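PDB 5VN4: adenine phosphoribosyltransferase, putative, which probably catalyses the salvage of adenine, joining it to 5-phospho-alpha-D-ribose 1-diphosphate to give AMP and diphosphate. Local coordinates for residues A[101-112]-A[133-145]. Residues are numbered along the deposited sequence; the frame is centred on the assembly and turned at random. Where two conformers were deposited one is given.
Sequences ELNVPFVLIRKA and SEECMTVRFGSFD. With MG (magnesium ion), chain F; PPV (pyrophosphate), chain I; PPV (pyrophosphate), chain E.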
loop_
_atom_site.group_PDB
_atom_site.type_symbol
_atom_site.label_atom_id
_atom_site.label_comp_id
_atom_site.label_asym_id
_atom_site.label_seq_id
_atom_site.Cartn_x
_atom_site.Cartn_y
_atom_site.Cartn_z
ATOM N N GLU A 101 -9.403 -9.452 -7.792
ATOM C CA GLU A 101 -9.704 -10.615 -8.623
ATOM C C GLU A 101 -10.597 -11.613 -7.904
ATOM O O GLU A 101 -11.373 -12.326 -8.550
ATOM C CB GLU A 101 -8.419 -11.314 -9.063
ATOM C CG GLU A 101 -7.427 -10.421 -9.770
ATOM C CD GLU A 101 -7.979 -9.810 -11.034
ATOM O OE1 GLU A 101 -8.908 -10.390 -11.642
ATOM O OE2 GLU A 101 -7.473 -8.739 -11.422
ATOM N N LEU A 102 -10.481 -11.705 -6.582
ATOM C CA LEU A 102 -11.363 -12.560 -5.803
ATOM C C LEU A 102 -12.707 -11.909 -5.528
ATOM O O LEU A 102 -13.611 -12.584 -5.026
ATOM C CB LEU A 102 -10.694 -12.920 -4.477
ATOM C CG LEU A 102 -9.425 -13.771 -4.561
ATOM C CD1 LEU A 102 -8.815 -13.904 -3.180
ATOM C CD2 LEU A 102 -9.739 -15.145 -5.143
ATOM N N ASN A 103 -12.848 -10.620 -5.838
ATOM C CA ASN A 103 -14.071 -9.870 -5.567
ATOM C C ASN A 103 -14.411 -9.871 -4.078
ATOM O O ASN A 103 -15.546 -10.151 -3.678
ATOM C CB ASN A 103 -15.246 -10.368 -6.411
ATOM C CG ASN A 103 -16.421 -9.422 -6.367
ATOM O OD1 ASN A 103 -16.250 -8.203 -6.402
ATOM N ND2 ASN A 103 -17.621 -9.974 -6.260
ATOM N N VAL A 104 -13.414 -9.560 -3.257
ATOM C CA VAL A 104 -13.620 -9.472 -1.813
ATOM C C VAL A 104 -13.077 -8.137 -1.323
ATOM O O VAL A 104 -12.191 -7.535 -1.955
ATOM C CB VAL A 104 -12.958 -10.651 -1.057
ATOM C CG1 VAL A 104 -13.582 -11.986 -1.469
ATOM C CG2 VAL A 104 -11.440 -10.645 -1.259
ATOM N N PRO A 105 -13.588 -7.655 -0.188
ATOM C CA PRO A 105 -13.011 -6.459 0.435
ATOM C C PRO A 105 -11.540 -6.640 0.767
ATOM O O PRO A 105 -11.099 -7.715 1.191
ATOM C CB PRO A 105 -13.830 -6.308 1.720
ATOM C CG PRO A 105 -15.127 -6.982 1.423
ATOM C CD PRO A 105 -14.781 -8.134 0.531
ATOM N N PHE A 106 -10.784 -5.561 0.588
ATOM C CA PHE A 106 -9.464 -5.425 1.183
ATOM C C PHE A 106 -9.584 -4.485 2.375
ATOM O O PHE A 106 -9.992 -3.329 2.223
ATOM C CB PHE A 106 -8.422 -4.903 0.195
ATOM C CG PHE A 106 -7.074 -4.773 0.820
ATOM C CD1 PHE A 106 -6.359 -5.902 1.183
ATOM C CD2 PHE A 106 -6.549 -3.530 1.114
ATOM C CE1 PHE A 106 -5.120 -5.793 1.791
ATOM C CE2 PHE A 106 -5.313 -3.413 1.715
ATOM C CZ PHE A 106 -4.600 -4.545 2.058
ATOM N N VAL A 107 -9.255 -4.993 3.558
ATOM C CA VAL A 107 -9.431 -4.286 4.824
ATOM C C VAL A 107 -8.064 -3.827 5.319
ATOM O O VAL A 107 -7.103 -4.609 5.328
ATOM C CB VAL A 107 -10.109 -5.204 5.856
ATOM C CG1 VAL A 107 -10.166 -4.548 7.227
ATOM C CG2 VAL A 107 -11.500 -5.602 5.381
ATOM N N LEU A 108 -7.975 -2.569 5.743
ATOM C CA LEU A 108 -6.709 -1.977 6.159
ATOM C C LEU A 108 -6.431 -2.250 7.631
ATOM O O LEU A 108 -7.269 -1.972 8.492
ATOM C CB LEU A 108 -6.726 -0.463 5.936
ATOM C CG LEU A 108 -7.219 0.047 4.588
ATOM C CD1 LEU A 108 -7.020 1.548 4.512
ATOM C CD2 LEU A 108 -6.504 -0.664 3.461
ATOM N N ILE A 109 -5.242 -2.762 7.924
ATOM C CA ILE A 109 -4.724 -2.784 9.287
ATOM C C ILE A 109 -3.682 -1.680 9.367
ATOM O O ILE A 109 -2.698 -1.693 8.613
ATOM C CB ILE A 109 -4.121 -4.147 9.648
ATOM C CG1 ILE A 109 -5.182 -5.239 9.548
ATOM C CG2 ILE A 109 -3.496 -4.097 11.049
ATOM C CD1 ILE A 109 -4.677 -6.609 9.884
ATOM N N ARG A 110 -3.903 -0.699 10.243
ATOM C CA ARG A 110 -3.119 0.523 10.189
ATOM C C ARG A 110 -2.480 0.853 11.524
ATOM O O ARG A 110 -2.993 0.506 12.593
ATOM C CB ARG A 110 -3.943 1.717 9.700
ATOM C CG ARG A 110 -4.483 1.532 8.287
ATOM C CD ARG A 110 -4.627 2.858 7.559
ATOM N NE ARG A 110 -3.310 3.413 7.283
ATOM C CZ ARG A 110 -3.073 4.557 6.655
ATOM N NH1 ARG A 110 -4.065 5.312 6.206
ATOM N NH2 ARG A 110 -1.821 4.944 6.481
ATOM N N LYS A 111 -1.354 1.557 11.443
ATOM C CA LYS A 111 -0.708 2.079 12.629
ATOM C C LYS A 111 -1.618 3.129 13.271
ATOM O O LYS A 111 -2.687 3.468 12.746
ATOM C CB LYS A 111 0.713 2.536 12.279
ATOM C CG LYS A 111 1.575 1.374 11.726
ATOM C CD LYS A 111 2.856 1.822 11.004
ATOM C CE LYS A 111 2.860 1.382 9.530
ATOM N NZ LYS A 111 4.087 1.789 8.754
ATOM N N ALA A 112 -1.225 3.647 14.431
ATOM C CA ALA A 112 -2.142 4.520 15.157
ATOM C C ALA A 112 -2.376 5.838 14.413
ATOM O O ALA A 112 -1.560 6.277 13.597
ATOM C CB ALA A 112 -1.635 4.789 16.576
ATOM N N SER A 133 6.677 -0.261 22.007
ATOM C CA SER A 133 6.435 1.119 22.415
ATOM C C SER A 133 4.934 1.318 22.587
ATOM O O SER A 133 4.228 0.385 22.984
ATOM C CB SER A 133 7.019 2.105 21.398
ATOM O OG SER A 133 6.403 1.965 20.128
ATOM N N GLU A 134 4.432 2.517 22.301
ATOM C CA GLU A 134 2.994 2.749 22.346
ATOM C C GLU A 134 2.293 2.391 21.040
ATOM O O GLU A 134 1.060 2.368 21.004
ATOM C CB GLU A 134 2.692 4.198 22.752
ATOM C CG GLU A 134 3.032 4.493 24.210
ATOM C CD GLU A 134 2.821 5.948 24.593
ATOM O OE1 GLU A 134 2.761 6.808 23.689
ATOM O OE2 GLU A 134 2.716 6.228 25.807
ATOM N N GLU A 135 3.045 2.083 19.986
ATOM C CA GLU A 135 2.447 1.827 18.681
ATOM C C GLU A 135 1.693 0.502 18.669
ATOM O O GLU A 135 2.230 -0.538 19.061
ATOM C CB GLU A 135 3.525 1.823 17.595
ATOM C CG GLU A 135 4.287 3.135 17.450
ATOM C CD GLU A 135 3.386 4.324 17.152
ATOM O OE1 GLU A 135 3.786 5.464 17.470
ATOM O OE2 GLU A 135 2.281 4.129 16.600
ATOM N N CYS A 136 0.447 0.548 18.204
ATOM C CA CYS A 136 -0.395 -0.624 18.020
ATOM C C CYS A 136 -0.914 -0.617 16.590
ATOM O O CYS A 136 -0.847 0.397 15.888
ATOM C CB CYS A 136 -1.597 -0.607 18.975
ATOM S SG CYS A 136 -1.197 -0.432 20.724
ATOM N N MET A 137 -1.435 -1.762 16.155
ATOM C CA MET A 137 -2.196 -1.830 14.914
ATOM C C MET A 137 -3.680 -1.678 15.215
ATOM O O MET A 137 -4.153 -2.028 16.301
ATOM C CB MET A 137 -1.965 -3.161 14.198
ATOM C CG MET A 137 -0.571 -3.307 13.603
ATOM S SD MET A 137 -0.282 -2.104 12.287
ATOM C CE MET A 137 1.428 -2.463 11.880
ATOM N N THR A 138 -4.412 -1.148 14.238
ATOM C CA THR A 138 -5.842 -0.924 14.383
ATOM C C THR A 138 -6.570 -1.394 13.129
ATOM O O THR A 138 -5.981 -1.527 12.055
ATOM C CB THR A 138 -6.178 0.552 14.655
ATOM O OG1 THR A 138 -5.710 1.352 13.564
ATOM C CG2 THR A 138 -5.535 1.029 15.953
ATOM N N VAL A 139 -7.872 -1.630 13.282
ATOM C CA VAL A 139 -8.748 -2.002 12.173
ATOM C C VAL A 139 -10.113 -1.378 12.424
ATOM O O VAL A 139 -10.526 -1.189 13.574
ATOM C CB VAL A 139 -8.819 -3.541 12.000
ATOM C CG1 VAL A 139 -9.642 -4.191 13.114
ATOM C CG2 VAL A 139 -9.329 -3.912 10.620
ATOM N N ARG A 140 -10.814 -1.033 11.346
ATOM C CA ARG A 140 -12.128 -0.414 11.467
ATOM C C ARG A 140 -13.117 -1.418 12.046
ATOM O O ARG A 140 -13.210 -2.549 11.563
ATOM C CB ARG A 140 -12.601 0.018 10.076
ATOM C CG ARG A 140 -13.672 1.090 10.053
ATOM C CD ARG A 140 -14.000 1.505 8.616
ATOM N NE ARG A 140 -14.562 0.397 7.845
ATOM C CZ ARG A 140 -15.829 -0.003 7.931
ATOM N NH1 ARG A 140 -16.670 0.614 8.753
ATOM N NH2 ARG A 140 -16.258 -1.022 7.200
ATOM N N PHE A 141 -13.857 -1.009 13.072
ATOM C CA PHE A 141 -14.931 -1.848 13.578
ATOM C C PHE A 141 -16.027 -1.951 12.526
ATOM O O PHE A 141 -16.415 -0.949 11.916
ATOM C CB PHE A 141 -15.507 -1.266 14.866
ATOM C CG PHE A 141 -16.544 -2.143 15.496
ATOM C CD1 PHE A 141 -16.170 -3.220 16.280
ATOM C CD2 PHE A 141 -17.896 -1.911 15.284
ATOM C CE1 PHE A 141 -17.118 -4.040 16.856
ATOM C CE2 PHE A 141 -18.851 -2.731 15.861
ATOM C CZ PHE A 141 -18.458 -3.798 16.645
ATOM N N GLY A 142 -16.502 -3.167 12.292
ATOM C CA GLY A 142 -17.534 -3.408 11.310
ATOM C C GLY A 142 -17.035 -3.764 9.928
ATOM O O GLY A 142 -17.859 -4.008 9.034
ATOM N N SER A 143 -15.719 -3.798 9.716
ATOM C CA SER A 143 -15.182 -4.186 8.417
ATOM C C SER A 143 -15.241 -5.689 8.183
ATOM O O SER A 143 -15.216 -6.125 7.028
ATOM C CB SER A 143 -13.755 -3.660 8.250
ATOM O OG SER A 143 -12.932 -4.053 9.338
ATOM N N PHE A 144 -15.299 -6.481 9.251
ATOM C CA PHE A 144 -15.491 -7.923 9.166
ATOM C C PHE A 144 -16.063 -8.359 10.510
ATOM O O PHE A 144 -16.104 -7.575 11.461
ATOM C CB PHE A 144 -14.180 -8.639 8.810
ATOM C CG PHE A 144 -13.130 -8.534 9.875
ATOM C CD1 PHE A 144 -12.392 -7.375 10.026
ATOM C CD2 PHE A 144 -12.911 -9.584 10.751
ATOM C CE1 PHE A 144 -11.440 -7.269 11.018
ATOM C CE2 PHE A 144 -11.952 -9.485 11.738
ATOM C CZ PHE A 144 -11.227 -8.326 11.879
ATOM N N ASP A 145 -16.529 -9.604 10.583
ATOM C CA ASP A 145 -17.219 -10.036 11.804
ATOM C C ASP A 145 -17.019 -11.535 12.014
ATOM O O ASP A 145 -16.203 -12.174 11.345
ATOM C CB ASP A 145 -18.687 -9.573 11.816
ATOM C CG ASP A 145 -19.571 -10.326 10.823
ATOM O OD1 ASP A 145 -19.152 -11.343 10.234
ATOM O OD2 ASP A 145 -20.723 -9.889 10.633
HETATM MG MG MG F . 5.994 1.407 8.539
HETATM O O11 PPV I . 0.595 11.101 6.480
HETATM P P1 PPV I . -0.777 10.481 6.345
HETATM O O21 PPV I . -1.878 11.450 5.986
HETATM O O31 PPV I . -1.152 9.523 7.450
HETATM O OPP PPV I . -0.654 9.575 5.024
HETATM P P2 PPV I . -1.076 8.022 4.938
HETATM O O12 PPV I . -1.011 7.853 3.432
HETATM O O22 PPV I . -2.471 7.973 5.531
HETATM O O32 PPV I . -0.035 7.272 5.731
HETATM O O11 PPV E . 8.345 -1.249 9.735
HETATM P P1 PPV E . 7.513 -0.138 9.126
HETATM O O21 PPV E . 8.177 1.218 9.172
HETATM O O31 PPV E . 6.077 -0.165 9.604
HETATM O OPP PPV E . 7.444 -0.563 7.569
HETATM P P2 PPV E . 6.485 -0.096 6.354
HETATM O O12 PPV E . 7.527 -0.179 5.268
HETATM O O22 PPV E . 5.392 -1.149 6.325
HETATM O O32 PPV E . 5.985 1.307 6.592
HETATM O O HOH W 1 -9.717 -0.894 8.646
#
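R110, following strand 106-109, and T138 face each other as a single antiparallel hydrogen-bonded pair. R110 N gives a nearly straight bond to T138 O (2.9 Å, 163° at the hydrogen), and T138 N returns one to R110 O at 2.7 Å, lying in the carbonyl plane. With chi1 at 60°, T138 OG1 swings back over the same acceptor and donates to R110 O at 3.0 Å from above that plane, so T138 grips one carbonyl with both its amide and its hydroxyl. Toward V107 the strands splay apart, and a water bridges L108 O and R140 N. V107 CG1 meets V139 CG2 at 3.6 Å, the two valines slanting across each other, and also rests against S143 OG, whose hydroxyl reinforces the type II turn R140-S143 by donating to R140 O. I109 continues this apolar patch, with M137 crossing it at about a right angle, CB against I109 CG2 (3.6 Å). A bend at chi2 (-65°) then lays the thioether alongside K111, with CE against K111 CG. Helix 161-172 covers I109, M137 and V139 through L169.

In this type I phosphoribosyltransferase fold, strand 106-109 pairs in parallel with core strand 83-87, whereas 138-140, antiparallel to 119-121, returns from an excursion that probably corresponds to the family's flexible loop. The R110 guanidinium presents its edge to one pyrophosphate, NH2 donating to O32 (3.0 Å) and NH1 to O22. K111 NZ reaches the other, where it is modelled 2.0 Å from a magnesium ion, as is K114 NZ of the second subunit; such nitrogen ligands make the metal assignment doubtful. The T138 bonds are consistent with steadying the backbone from which both side chains extend, and R110, its NE salt-bridged to D88, probably offsets phosphate charge.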